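Local coordinates for cystalysin (Treponema denticola, PDB 1C7N), which belongs to the class I and II aminotransferase family and holds pyridoxal-5'-phosphate in a two-subunit assembly, at residues I210-E215 / V298-Q303; P46-E51 / Y285-K290; N31-L36 / K349-F354. All coordinates share one frame; numbering follows the deposited sequence.

Contact 1: residues I210-E215 / V298-Q303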
ATOM      1  N   ILE A 210     -12.853  21.276  -9.046  1.00 12.26           N
ATOM      2  CA  ILE A 210     -12.917  22.350 -10.033  1.00 13.53           C
ATOM      3  C   ILE A 210     -13.712  23.528  -9.479  1.00 13.48           C
ATOM      4  O   ILE A 210     -14.769  23.340  -8.874  1.00 13.17           O
ATOM      5  CB  ILE A 210     -13.608  21.859 -11.327  1.00 13.97           C
ATOM      6  CG1 ILE A 210     -12.964  20.551 -11.799  1.00 14.99           C
ATOM      7  CG2 ILE A 210     -13.513  22.928 -12.413  1.00 14.89           C
ATOM      8  CD1 ILE A 210     -11.481  20.661 -12.101  1.00 14.10           C
ATOM      9  N   MET A 211     -13.209  24.742  -9.680  1.00 13.67           N
ATOM     10  CA  MET A 211     -13.912  25.923  -9.197  1.00 13.48           C
ATOM     11  C   MET A 211     -15.092  26.224 -10.120  1.00 14.35           C
ATOM     12  O   MET A 211     -15.087  25.849 -11.295  1.00 14.01           O
ATOM     13  CB  MET A 211     -12.971  27.132  -9.140  1.00 13.92           C
ATOM     14  CG  MET A 211     -11.865  27.011  -8.104  1.00 14.29           C
ATOM     15  SD  MET A 211     -12.497  26.729  -6.435  1.00 17.06           S
ATOM     16  CE  MET A 211     -12.181  24.970  -6.253  1.00 14.35           C
ATOM     17  N   PRO A 212     -16.129  26.896  -9.594  1.00 14.88           N
ATOM     18  CA  PRO A 212     -17.319  27.244 -10.374  1.00 16.28           C
ATOM     19  C   PRO A 212     -16.983  27.915 -11.704  1.00 17.00           C
ATOM     20  O   PRO A 212     -16.109  28.778 -11.772  1.00 17.20           O
ATOM     21  CB  PRO A 212     -18.077  28.178  -9.436  1.00 16.19           C
ATOM     22  CG  PRO A 212     -17.756  27.599  -8.089  1.00 15.05           C
ATOM     23  CD  PRO A 212     -16.267  27.362  -8.202  1.00 14.95           C
ATOM     24  N   GLY A 213     -17.680  27.500 -12.759  1.00 17.88           N
ATOM     25  CA  GLY A 213     -17.454  28.072 -14.074  1.00 18.53           C
ATOM     26  C   GLY A 213     -16.533  27.264 -14.973  1.00 19.51           C
ATOM     27  O   GLY A 213     -16.700  27.254 -16.193  1.00 20.31           O
ATOM     28  N   TYR A 214     -15.558  26.582 -14.384  1.00 18.36           N
ATOM     29  CA  TYR A 214     -14.630  25.799 -15.181  1.00 17.42           C
ATOM     30  C   TYR A 214     -15.106  24.366 -15.378  1.00 17.41           C
ATOM     31  O   TYR A 214     -15.907  23.853 -14.595  1.00 16.92           O
ATOM     32  CB  TYR A 214     -13.240  25.845 -14.550  1.00 16.58           C
ATOM     33  CG  TYR A 214     -12.763  27.268 -14.422  1.00 15.56           C
ATOM     34  CD1 TYR A 214     -12.973  27.993 -13.249  1.00 16.69           C
ATOM     35  CD2 TYR A 214     -12.198  27.930 -15.514  1.00 15.59           C
ATOM     36  CE1 TYR A 214     -12.639  29.346 -13.169  1.00 16.22           C
ATOM     37  CE2 TYR A 214     -11.862  29.278 -15.446  1.00 16.14           C
ATOM     38  CZ  TYR A 214     -12.086  29.979 -14.274  1.00 17.33           C
ATOM     39  OH  TYR A 214     -11.774  31.314 -14.219  1.00 16.68           O
ATOM     40  N   GLU A 215     -14.616  23.744 -16.446  1.00 17.84           N
ATOM     41  CA  GLU A 215     -14.996  22.383 -16.803  1.00 18.87           C
ATOM     42  C   GLU A 215     -13.775  21.524 -17.099  1.00 17.22           C
ATOM     43  O   GLU A 215     -12.974  21.864 -17.967  1.00 16.45           O
ATOM     44  CB  GLU A 215     -15.875  22.399 -18.061  1.00 21.06           C
ATOM     45  CG  GLU A 215     -17.060  23.352 -18.040  1.00 25.70           C
ATOM     46  CD  GLU A 215     -18.165  22.908 -17.106  1.00 28.70           C
ATOM     47  OE1 GLU A 215     -18.360  21.682 -16.947  1.00 30.64           O
ATOM     48  OE2 GLU A 215     -18.851  23.788 -16.546  1.00 31.37           O
ATOM     49  N   VAL A 298     -16.566  26.329   0.103  1.00 12.71           N
ATOM     50  CA  VAL A 298     -15.648  26.930   1.070  1.00 12.31           C
ATOM     51  C   VAL A 298     -14.301  27.282   0.424  1.00 11.78           C
ATOM     52  O   VAL A 298     -13.726  28.344   0.701  1.00 10.34           O
ATOM     53  CB  VAL A 298     -15.407  25.985   2.266  1.00 12.61           C
ATOM     54  CG1 VAL A 298     -14.439  26.621   3.244  1.00 11.50           C
ATOM     55  CG2 VAL A 298     -16.738  25.683   2.960  1.00 13.51           C
ATOM     56  N   ILE A 299     -13.804  26.393  -0.437  1.00 10.41           N
ATOM     57  CA  ILE A 299     -12.536  26.619  -1.122  1.00  9.62           C
ATOM     58  C   ILE A 299     -12.646  27.864  -1.992  1.00 10.79           C
ATOM     59  O   ILE A 299     -11.757  28.712  -1.991  1.00 10.88           O
ATOM     60  CB  ILE A 299     -12.160  25.409  -2.002  1.00  9.51           C
ATOM     61  CG1 ILE A 299     -11.945  24.184  -1.110  1.00  8.93           C
ATOM     62  CG2 ILE A 299     -10.894  25.710  -2.800  1.00  9.84           C
ATOM     63  CD1 ILE A 299     -11.828  22.882  -1.866  1.00 11.26           C
ATOM     64  N   ASP A 300     -13.747  27.967  -2.729  1.00 10.15           N
ATOM     65  CA  ASP A 300     -13.994  29.118  -3.596  1.00 11.24           C
ATOM     66  C   ASP A 300     -14.039  30.386  -2.726  1.00 11.15           C
ATOM     67  O   ASP A 300     -13.491  31.435  -3.097  1.00 10.39           O
ATOM     68  CB  ASP A 300     -15.312  28.901  -4.356  1.00 12.62           C
ATOM     69  CG  ASP A 300     -15.655  30.046  -5.301  1.00 13.06           C
ATOM     70  OD1 ASP A 300     -14.744  30.639  -5.912  1.00 15.39           O
ATOM     71  OD2 ASP A 300     -16.855  30.337  -5.450  1.00 15.99           O
ATOM     72  N   LYS A 301     -14.686  30.295  -1.566  1.00 10.27           N
ATOM     73  CA  LYS A 301     -14.748  31.445  -0.661  1.00 11.37           C
ATOM     74  C   LYS A 301     -13.337  31.832  -0.212  1.00 10.55           C
ATOM     75  O   LYS A 301     -12.977  33.014  -0.200  1.00  9.86           O
ATOM     76  CB  LYS A 301     -15.610  31.129   0.573  1.00 13.15           C
ATOM     77  CG  LYS A 301     -17.119  31.121   0.316  1.00 16.36           C
ATOM     78  CD  LYS A 301     -17.629  32.517  -0.049  1.00 19.01           C
ATOM     79  CE  LYS A 301     -19.154  32.585  -0.098  1.00 21.52           C
ATOM     80  NZ  LYS A 301     -19.738  31.695  -1.142  1.00 23.57           N
ATOM     81  N   ASN A 302     -12.536  30.831   0.139  1.00  9.90           N
ATOM     82  CA  ASN A 302     -11.172  31.068   0.601  1.00 10.03           C
ATOM     83  C   ASN A 302     -10.207  31.671  -0.424  1.00 10.68           C
ATOM     84  O   ASN A 302      -9.403  32.533  -0.070  1.00 10.99           O
ATOM     85  CB  ASN A 302     -10.588  29.779   1.186  1.00  9.32           C
ATOM     86  CG  ASN A 302     -11.236  29.402   2.510  1.00  9.52           C
ATOM     87  OD1 ASN A 302     -11.957  30.201   3.110  1.00 10.83           O
ATOM     88  ND2 ASN A 302     -10.967  28.194   2.979  1.00 10.48           N
ATOM     89  N   GLN A 303     -10.274  31.240  -1.682  1.00 11.03           N
ATOM     90  CA  GLN A 303      -9.378  31.810  -2.686  1.00 11.69           C
ATOM     91  C   GLN A 303      -9.729  33.292  -2.872  1.00 11.74           C
ATOM     92  O   GLN A 303      -8.866  34.110  -3.189  1.00 10.41           O
ATOM     93  CB  GLN A 303      -9.498  31.074  -4.032  1.00 10.49           C
ATOM     94  CG  GLN A 303     -10.870  31.190  -4.679  1.00 10.09           C
ATOM     95  CD  GLN A 303     -10.881  30.756  -6.133  1.00 10.33           C
ATOM     96  OE1 GLN A 303      -9.827  30.565  -6.754  1.00  9.47           O
ATOM     97  NE2 GLN A 303     -12.078  30.616  -6.692  1.00  9.52           N
TER
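Met211 reaches from its loop to one side of helix 289-313, where Ile299, Asp300 and Gln303 receive it. Its CB points at the helix; the next atom, CG, stands 3.9 Å from NE2 of Gln303. The chain then bends at chi2 (-57°), bringing SD over the helix backbone, 3.9 Å from NE2 of Gln303 and 4.0 Å from CA of Asp300. A second bend, chi3 103°, carries the methyl CE to CG2 of Ile299, 3.8 Å away, the two side chains crossing at about a right angle. The loop itself is folded as a type II beta turn from Met211 to Tyr214, closed by Tyr214 N to Met211 O, and follows strand 199-203 of the large sheet in this fold type I, aminotransferase-like architecture. Met211 also shares backbone hydrogen bonding with Glu323. Beside the methionine, CG of Pro212 rests 3.9 Å from OD2 of Asp300. The other carboxylate oxygen, OD1, accepts NE2 of Gln303 at 2.8 Å (151°) through its anti lone pair and also pairs with Arg304. The bond lies nearly in the Gln303 amide plane, and since OE1 takes the backbone N of Ile322, both ends of the amide are held.

Contact 2: residues P46-E51 / Y285-K290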
ATOM      1  N   PRO A  46     -15.830  13.389   5.289  1.00 13.36           N
ATOM      2  CA  PRO A  46     -17.291  13.395   5.165  1.00 12.96           C
ATOM      3  C   PRO A  46     -17.936  12.483   6.207  1.00 13.37           C
ATOM      4  O   PRO A  46     -17.481  11.363   6.428  1.00 11.98           O
ATOM      5  CB  PRO A  46     -17.520  12.887   3.745  1.00 13.40           C
ATOM      6  CG  PRO A  46     -16.291  13.335   3.024  1.00 14.31           C
ATOM      7  CD  PRO A  46     -15.194  13.032   4.009  1.00 12.82           C
ATOM      8  N   PRO A  47     -19.005  12.955   6.862  1.00 13.47           N
ATOM      9  CA  PRO A  47     -19.690  12.150   7.880  1.00 14.43           C
ATOM     10  C   PRO A  47     -20.130  10.783   7.341  1.00 13.83           C
ATOM     11  O   PRO A  47     -20.004   9.768   8.026  1.00 13.96           O
ATOM     12  CB  PRO A  47     -20.875  13.030   8.276  1.00 15.77           C
ATOM     13  CG  PRO A  47     -20.360  14.424   8.032  1.00 15.87           C
ATOM     14  CD  PRO A  47     -19.636  14.277   6.717  1.00 15.21           C
ATOM     15  N   GLU A  48     -20.641  10.760   6.114  1.00 14.16           N
ATOM     16  CA  GLU A  48     -21.085   9.511   5.501  1.00 14.44           C
ATOM     17  C   GLU A  48     -19.940   8.503   5.420  1.00 14.53           C
ATOM     18  O   GLU A  48     -20.140   7.308   5.657  1.00 13.67           O
ATOM     19  CB  GLU A  48     -21.641   9.757   4.095  1.00 14.46           C
ATOM     20  CG  GLU A  48     -22.924  10.585   4.043  1.00 15.86           C
ATOM     21  CD  GLU A  48     -22.671  12.086   3.967  1.00 15.99           C
ATOM     22  OE1 GLU A  48     -23.647  12.839   3.775  1.00 15.30           O
ATOM     23  OE2 GLU A  48     -21.503  12.513   4.097  1.00 16.04           O
ATOM     24  N   LEU A  49     -18.745   8.980   5.080  1.00 13.27           N
ATOM     25  CA  LEU A  49     -17.586   8.097   4.986  1.00 13.38           C
ATOM     26  C   LEU A  49     -17.263   7.505   6.350  1.00 13.55           C
ATOM     27  O   LEU A  49     -17.126   6.287   6.488  1.00 13.16           O
ATOM     28  CB  LEU A  49     -16.356   8.850   4.455  1.00 13.38           C
ATOM     29  CG  LEU A  49     -15.063   8.022   4.413  1.00 12.82           C
ATOM     30  CD1 LEU A  49     -15.274   6.793   3.555  1.00 11.26           C
ATOM     31  CD2 LEU A  49     -13.911   8.857   3.858  1.00 13.36           C
ATOM     32  N   ILE A  50     -17.147   8.367   7.358  1.00 13.48           N
ATOM     33  CA  ILE A  50     -16.835   7.910   8.706  1.00 13.33           C
ATOM     34  C   ILE A  50     -17.892   6.922   9.200  1.00 12.94           C
ATOM     35  O   ILE A  50     -17.559   5.839   9.674  1.00 12.07           O
ATOM     36  CB  ILE A  50     -16.733   9.101   9.681  1.00 14.25           C
ATOM     37  CG1 ILE A  50     -15.610  10.045   9.239  1.00 14.99           C
ATOM     38  CG2 ILE A  50     -16.430   8.607  11.080  1.00 13.93           C
ATOM     39  CD1 ILE A  50     -14.228   9.420   9.299  1.00 14.50           C
ATOM     40  N   GLU A  51     -19.164   7.290   9.090  1.00 12.56           N
ATOM     41  CA  GLU A  51     -20.241   6.404   9.522  1.00 13.73           C
ATOM     42  C   GLU A  51     -20.235   5.137   8.664  1.00 13.66           C
ATOM     43  O   GLU A  51     -20.491   4.039   9.157  1.00 16.51           O
ATOM     44  CB  GLU A  51     -21.597   7.123   9.420  1.00 12.97           C
ATOM     45  CG  GLU A  51     -21.673   8.363  10.300  1.00 13.93           C
ATOM     46  CD  GLU A  51     -23.037   9.031  10.300  1.00 16.44           C
ATOM     47  OE1 GLU A  51     -23.175  10.067  10.987  1.00 17.46           O
ATOM     48  OE2 GLU A  51     -23.963   8.528   9.626  1.00 16.60           O
ATOM     49  N   TYR A 285     -17.846   7.963  -3.514  1.00 11.93           N
ATOM     50  CA  TYR A 285     -18.503   8.155  -4.800  1.00 13.02           C
ATOM     51  C   TYR A 285     -20.017   8.002  -4.702  1.00 14.01           C
ATOM     52  O   TYR A 285     -20.766   8.722  -5.363  1.00 12.27           O
ATOM     53  CB  TYR A 285     -17.945   7.157  -5.823  1.00 13.67           C
ATOM     54  CG  TYR A 285     -16.560   7.496  -6.341  1.00 13.97           C
ATOM     55  CD1 TYR A 285     -15.860   6.600  -7.153  1.00 13.58           C
ATOM     56  CD2 TYR A 285     -15.970   8.734  -6.067  1.00 14.30           C
ATOM     57  CE1 TYR A 285     -14.612   6.931  -7.683  1.00 13.42           C
ATOM     58  CE2 TYR A 285     -14.723   9.070  -6.593  1.00 12.69           C
ATOM     59  CZ  TYR A 285     -14.054   8.165  -7.402  1.00 14.07           C
ATOM     60  OH  TYR A 285     -12.831   8.500  -7.941  1.00 13.85           O
ATOM     61  N   LYS A 286     -20.468   7.069  -3.871  1.00 13.46           N
ATOM     62  CA  LYS A 286     -21.897   6.840  -3.712  1.00 14.60           C
ATOM     63  C   LYS A 286     -22.631   7.780  -2.761  1.00 16.07           C
ATOM     64  O   LYS A 286     -23.783   8.127  -3.009  1.00 17.64           O
ATOM     65  CB  LYS A 286     -22.156   5.409  -3.240  1.00 14.47           C
ATOM     66  CG  LYS A 286     -21.936   4.336  -4.278  1.00 15.97           C
ATOM     67  CD  LYS A 286     -22.338   2.977  -3.709  1.00 16.14           C
ATOM     68  CE  LYS A 286     -22.295   1.895  -4.772  1.00 18.39           C
ATOM     69  NZ  LYS A 286     -22.686   0.573  -4.204  1.00 19.37           N
ATOM     70  N   GLU A 287     -21.972   8.205  -1.683  1.00 16.53           N
ATOM     71  CA  GLU A 287     -22.636   9.027  -0.671  1.00 16.46           C
ATOM     72  C   GLU A 287     -22.112  10.417  -0.337  1.00 16.14           C
ATOM     73  O   GLU A 287     -22.834  11.206   0.270  1.00 16.13           O
ATOM     74  CB  GLU A 287     -22.684   8.250   0.650  1.00 16.86           C
ATOM     75  CG  GLU A 287     -23.232   6.834   0.559  1.00 19.72           C
ATOM     76  CD  GLU A 287     -23.167   6.109   1.893  1.00 21.14           C
ATOM     77  OE1 GLU A 287     -23.777   6.603   2.867  1.00 22.97           O
ATOM     78  OE2 GLU A 287     -22.506   5.047   1.974  1.00 23.58           O
ATOM     79  N   CYS A 288     -20.881  10.731  -0.713  1.00 15.37           N
ATOM     80  CA  CYS A 288     -20.320  12.016  -0.327  1.00 15.16           C
ATOM     81  C   CYS A 288     -20.386  13.162  -1.324  1.00 15.29           C
ATOM     82  O   CYS A 288     -19.612  14.110  -1.228  1.00 14.86           O
ATOM     83  CB  CYS A 288     -18.885  11.794   0.135  1.00 15.31           C
ATOM     84  SG  CYS A 288     -18.793  10.545   1.448  1.00 12.61           S
ATOM     85  N   GLY A 289     -21.328  13.089  -2.259  1.00 16.82           N
ATOM     86  CA  GLY A 289     -21.477  14.143  -3.248  1.00 17.71           C
ATOM     87  C   GLY A 289     -21.836  15.502  -2.669  1.00 18.04           C
ATOM     88  O   GLY A 289     -21.260  16.521  -3.064  1.00 19.69           O
ATOM     89  N   LYS A 290     -22.786  15.529  -1.738  1.00 17.71           N
ATOM     90  CA  LYS A 290     -23.211  16.785  -1.119  1.00 17.28           C
ATOM     91  C   LYS A 290     -22.085  17.407  -0.303  1.00 15.42           C
ATOM     92  O   LYS A 290     -21.954  18.628  -0.237  1.00 14.03           O
ATOM     93  CB  LYS A 290     -24.409  16.565  -0.192  1.00 18.87           C
ATOM     94  CG  LYS A 290     -25.646  15.964  -0.838  1.00 22.85           C
ATOM     95  CD  LYS A 290     -26.252  16.857  -1.895  1.00 23.87           C
ATOM     96  CE  LYS A 290     -27.659  16.378  -2.236  1.00 25.18           C
ATOM     97  NZ  LYS A 290     -27.705  14.905  -2.479  1.00 24.40           N
TER
HETATM   98  O   HOH W   1     -22.683   6.392   5.452  1.00 19.79           O
HETATM   99  O   HOH W   2     -22.567  14.001   0.774  1.00 27.80           O
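Cys288 SG presses against the start of helix 47-59, 3.5 Å from CB of Pro46, the N-cap residue. A chi1 of -54° sets SG beside its own backbone N, facing Pro46 and the first turn, where it also meets CB of Glu48 at 4.0 Å and CB of Leu49 at 4.2 Å. This is the close, buried side of the contact, made of sulfur and carbon with no direct hydrogen bond between the segments. On the Glu48-Glu287 side carbons still pack, CB to CB at 3.9 Å, but the polar groups beyond them are water-bridged and the carboxylate planes stand 80° apart. One water donates to Glu48 O and to Glu287 OE1 (2.8 Å); another donates to Glu287 O at 2.9 Å and weakly to Glu48 OE1. The stronger partner of that OE1 is the hydroxyl of Tyr3, while OE2 is buried without a partner, which might raise the acid's pKa. Cys288 marks the break between helices 275-287 and 289-313, serving as N-cap of the second. Helix 47-59 thus packs its first turn against this joint: Leu49 leans on Ala280, Ile283 and Cys284 of helix 275-287 and on Leu62 of the second subunit, and Pro46 and Pro47 touch Trp291 of helix 289-313.

Contact 3: residues N31-L36 / K349-F354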
ATOM      1  N   ASN A  31       0.855  27.618  19.273  1.00 23.61           N
ATOM      2  CA  ASN A  31      -0.140  26.546  19.330  1.00 24.58           C
ATOM      3  C   ASN A  31      -1.379  26.839  18.479  1.00 22.96           C
ATOM      4  O   ASN A  31      -2.133  25.930  18.132  1.00 23.66           O
ATOM      5  CB  ASN A  31      -0.573  26.300  20.780  1.00 26.93           C
ATOM      6  CG  ASN A  31       0.597  25.981  21.696  1.00 29.83           C
ATOM      7  OD1 ASN A  31       1.479  26.815  21.912  1.00 31.74           O
ATOM      8  ND2 ASN A  31       0.609  24.768  22.241  1.00 30.66           N
ATOM      9  N   GLU A  32      -1.585  28.106  18.142  1.00 20.92           N
ATOM     10  CA  GLU A  32      -2.737  28.511  17.346  1.00 19.37           C
ATOM     11  C   GLU A  32      -2.491  28.382  15.842  1.00 18.17           C
ATOM     12  O   GLU A  32      -3.419  28.502  15.036  1.00 17.30           O
ATOM     13  CB  GLU A  32      -3.109  29.963  17.666  1.00 21.03           C
ATOM     14  CG  GLU A  32      -2.267  31.014  16.922  1.00 21.52           C
ATOM     15  CD  GLU A  32      -0.863  31.198  17.485  1.00 23.20           C
ATOM     16  OE1 GLU A  32      -0.379  30.316  18.225  1.00 22.57           O
ATOM     17  OE2 GLU A  32      -0.236  32.234  17.168  1.00 23.54           O
ATOM     18  N   VAL A  33      -1.240  28.132  15.468  1.00 16.59           N
ATOM     19  CA  VAL A  33      -0.866  28.015  14.063  1.00 15.25           C
ATOM     20  C   VAL A  33      -1.298  26.720  13.383  1.00 14.61           C
ATOM     21  O   VAL A  33      -1.219  25.639  13.966  1.00 14.31           O
ATOM     22  CB  VAL A  33       0.664  28.177  13.896  1.00 15.61           C
ATOM     23  CG1 VAL A  33       1.059  28.021  12.422  1.00 14.95           C
ATOM     24  CG2 VAL A  33       1.090  29.543  14.415  1.00 15.00           C
ATOM     25  N   VAL A  34      -1.758  26.849  12.142  1.00 13.90           N
ATOM     26  CA  VAL A  34      -2.183  25.715  11.322  1.00 11.78           C
ATOM     27  C   VAL A  34      -1.398  25.792  10.010  1.00 11.35           C
ATOM     28  O   VAL A  34      -1.407  26.826   9.336  1.00 12.25           O
ATOM     29  CB  VAL A  34      -3.692  25.780  10.975  1.00 11.52           C
ATOM     30  CG1 VAL A  34      -4.030  24.719   9.943  1.00  8.64           C
ATOM     31  CG2 VAL A  34      -4.539  25.590  12.227  1.00 10.45           C
ATOM     32  N   PRO A  35      -0.715  24.701   9.628  1.00 10.00           N
ATOM     33  CA  PRO A  35       0.060  24.697   8.384  1.00  9.05           C
ATOM     34  C   PRO A  35      -0.843  24.710   7.145  1.00  9.86           C
ATOM     35  O   PRO A  35      -1.909  24.089   7.142  1.00  7.83           O
ATOM     36  CB  PRO A  35       0.890  23.422   8.508  1.00 10.41           C
ATOM     37  CG  PRO A  35      -0.038  22.496   9.253  1.00 10.79           C
ATOM     38  CD  PRO A  35      -0.626  23.398  10.319  1.00 11.01           C
ATOM     39  N   LEU A  36      -0.427  25.430   6.103  1.00  8.96           N
ATOM     40  CA  LEU A  36      -1.207  25.519   4.865  1.00  9.70           C
ATOM     41  C   LEU A  36      -0.313  25.051   3.721  1.00  9.93           C
ATOM     42  O   LEU A  36      -0.301  25.635   2.633  1.00 11.16           O
ATOM     43  CB  LEU A  36      -1.658  26.968   4.628  1.00  9.53           C
ATOM     44  CG  LEU A  36      -2.405  27.653   5.782  1.00 11.56           C
ATOM     45  CD1 LEU A  36      -2.650  29.129   5.449  1.00 11.83           C
ATOM     46  CD2 LEU A  36      -3.728  26.930   6.048  1.00 11.44           C
ATOM     47  N   LYS A 349       8.956  34.491  10.635  1.00 19.13           N
ATOM     48  CA  LYS A 349       8.388  35.804  10.918  1.00 19.07           C
ATOM     49  C   LYS A 349       6.868  35.783  10.861  1.00 17.53           C
ATOM     50  O   LYS A 349       6.209  36.336  11.736  1.00 17.65           O
ATOM     51  CB  LYS A 349       8.926  36.854   9.939  1.00 19.92           C
ATOM     52  CG  LYS A 349      10.414  37.117  10.071  1.00 22.41           C
ATOM     53  CD  LYS A 349      10.775  37.576  11.479  1.00 24.59           C
ATOM     54  CE  LYS A 349      12.276  37.783  11.624  1.00 27.31           C
ATOM     55  NZ  LYS A 349      12.661  38.168  13.015  1.00 29.50           N
ATOM     56  N   ALA A 350       6.318  35.140   9.838  1.00 15.68           N
ATOM     57  CA  ALA A 350       4.869  35.067   9.668  1.00 14.88           C
ATOM     58  C   ALA A 350       4.266  33.779  10.223  1.00 15.26           C
ATOM     59  O   ALA A 350       3.058  33.694  10.432  1.00 15.47           O
ATOM     60  CB  ALA A 350       4.519  35.197   8.194  1.00 14.96           C
ATOM     61  N   GLN A 351       5.111  32.782  10.458  1.00 14.78           N
ATOM     62  CA  GLN A 351       4.650  31.488  10.946  1.00 15.64           C
ATOM     63  C   GLN A 351       3.501  31.005  10.080  1.00 16.19           C
ATOM     64  O   GLN A 351       2.485  30.494  10.566  1.00 15.97           O
ATOM     65  CB  GLN A 351       4.229  31.570  12.412  1.00 16.41           C
ATOM     66  CG  GLN A 351       5.403  31.460  13.361  1.00 18.13           C
ATOM     67  CD  GLN A 351       4.989  31.450  14.810  1.00 19.70           C
ATOM     68  OE1 GLN A 351       4.176  30.625  15.232  1.00 22.77           O
ATOM     69  NE2 GLN A 351       5.554  32.361  15.589  1.00 20.97           N
ATOM     70  N   ILE A 352       3.672  31.202   8.781  1.00 15.44           N
ATOM     71  CA  ILE A 352       2.693  30.766   7.804  1.00 16.76           C
ATOM     72  C   ILE A 352       3.466  29.728   6.996  1.00 16.77           C
ATOM     73  O   ILE A 352       4.533  30.015   6.439  1.00 17.06           O
ATOM     74  CB  ILE A 352       2.202  31.958   6.938  1.00 17.62           C
ATOM     75  CG1 ILE A 352       0.967  31.541   6.138  1.00 18.39           C
ATOM     76  CG2 ILE A 352       3.315  32.450   6.017  1.00 19.41           C
ATOM     77  CD1 ILE A 352       0.181  32.715   5.580  1.00 18.55           C
ATOM     78  N   PHE A 353       2.955  28.505   6.971  1.00 14.59           N
ATOM     79  CA  PHE A 353       3.644  27.432   6.276  1.00 14.27           C
ATOM     80  C   PHE A 353       3.030  27.047   4.948  1.00 13.33           C
ATOM     81  O   PHE A 353       2.084  26.268   4.884  1.00 13.99           O
ATOM     82  CB  PHE A 353       3.742  26.217   7.199  1.00 12.63           C
ATOM     83  CG  PHE A 353       4.474  26.505   8.472  1.00 12.18           C
ATOM     84  CD1 PHE A 353       3.864  27.232   9.487  1.00 12.03           C
ATOM     85  CD2 PHE A 353       5.798  26.107   8.631  1.00 12.24           C
ATOM     86  CE1 PHE A 353       4.564  27.565  10.646  1.00 13.28           C
ATOM     87  CE2 PHE A 353       6.503  26.433   9.777  1.00 11.73           C
ATOM     88  CZ  PHE A 353       5.890  27.163  10.789  1.00 12.74           C
ATOM     89  N   PHE A 354       3.578  27.625   3.888  1.00 13.41           N
ATOM     90  CA  PHE A 354       3.116  27.362   2.533  1.00 13.23           C
ATOM     91  C   PHE A 354       3.959  26.230   1.986  1.00 12.69           C
ATOM     92  O   PHE A 354       4.800  25.656   2.680  1.00 12.09           O
ATOM     93  CB  PHE A 354       3.366  28.570   1.617  1.00 14.78           C
ATOM     94  CG  PHE A 354       2.616  29.823   1.995  1.00 16.75           C
ATOM     95  CD1 PHE A 354       1.237  29.809   2.169  1.00 16.63           C
ATOM     96  CD2 PHE A 354       3.290  31.043   2.073  1.00 18.18           C
ATOM     97  CE1 PHE A 354       0.533  30.991   2.408  1.00 18.44           C
ATOM     98  CE2 PHE A 354       2.596  32.234   2.309  1.00 17.49           C
ATOM     99  CZ  PHE A 354       1.216  32.208   2.475  1.00 18.42           C
TER
HETATM  100  O   HOH W   3       2.483  32.081  16.922  1.00 35.92           O
HETATM  101  O   HOH W   4       0.580  28.523   8.421  1.00 23.16           O
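Val33 to Leu36 run alongside Gln351 to Phe354, their end-to-end directions 13° apart. Together they join the loop after helix 17-25 to the C-terminal part of this aminotransferase-like fold, where 349-354 leads from helix 339-350 into strand 355-356. One direct hydrogen bond links them: Leu36 N gives to Phe353 O at 2.9 Å, with an N-H...O angle of 135° and the donor 21° off the carbonyl plane. In Val33, CG1 is turned anti to the backbone N, which sets it 3.4 Å from Gln351 O and 4.0 Å from CE1 of Phe353; CG2, anti to the carbonyl carbon, lies 3.4 Å from OE1 of Gln351. Farther along, CD1 of Leu36 approaches CG1 of Ile352, which covers one face of the Phe354 ring. In the next shell, a water bonds Val34 O and Phe353 N and, weakly, Gln351 O; it sits at the edge of the Phe353 ring, in its plane. Gln351 leaves the helix with positive phi, its carbonyl held by Arg385 of helix 376-393. Met22 and Gln25 of helix 17-25 back Phe353. OE1 of Gln351 takes the backbone N of Gly30, and a second water donates to it at 2.8 Å and to OE2 of Glu32 at 2.7 Å.

From the N terminus, 31-36 comes first and waits for 349-354, so contact 3 closes the widest loop and encloses both others. Next, 46-51 opens the loop that contact 2 closes at 285-290. Before it closes, the chain passes 210-215, whose partner 298-303 follows later; contacts 1 and 2 therefore cross. Both use helix 289-313, contact 2 at its junction with helix 275-287 and contact 1 farther along, with centres 20 Å apart. Contact 2 ties in helix 47-59 near the second subunit, contact 1 brings in the loop after strand 199-203 of the large sheet, and contact 3 joins the loop after helix 17-25 to the C-terminal part. None of the three touch.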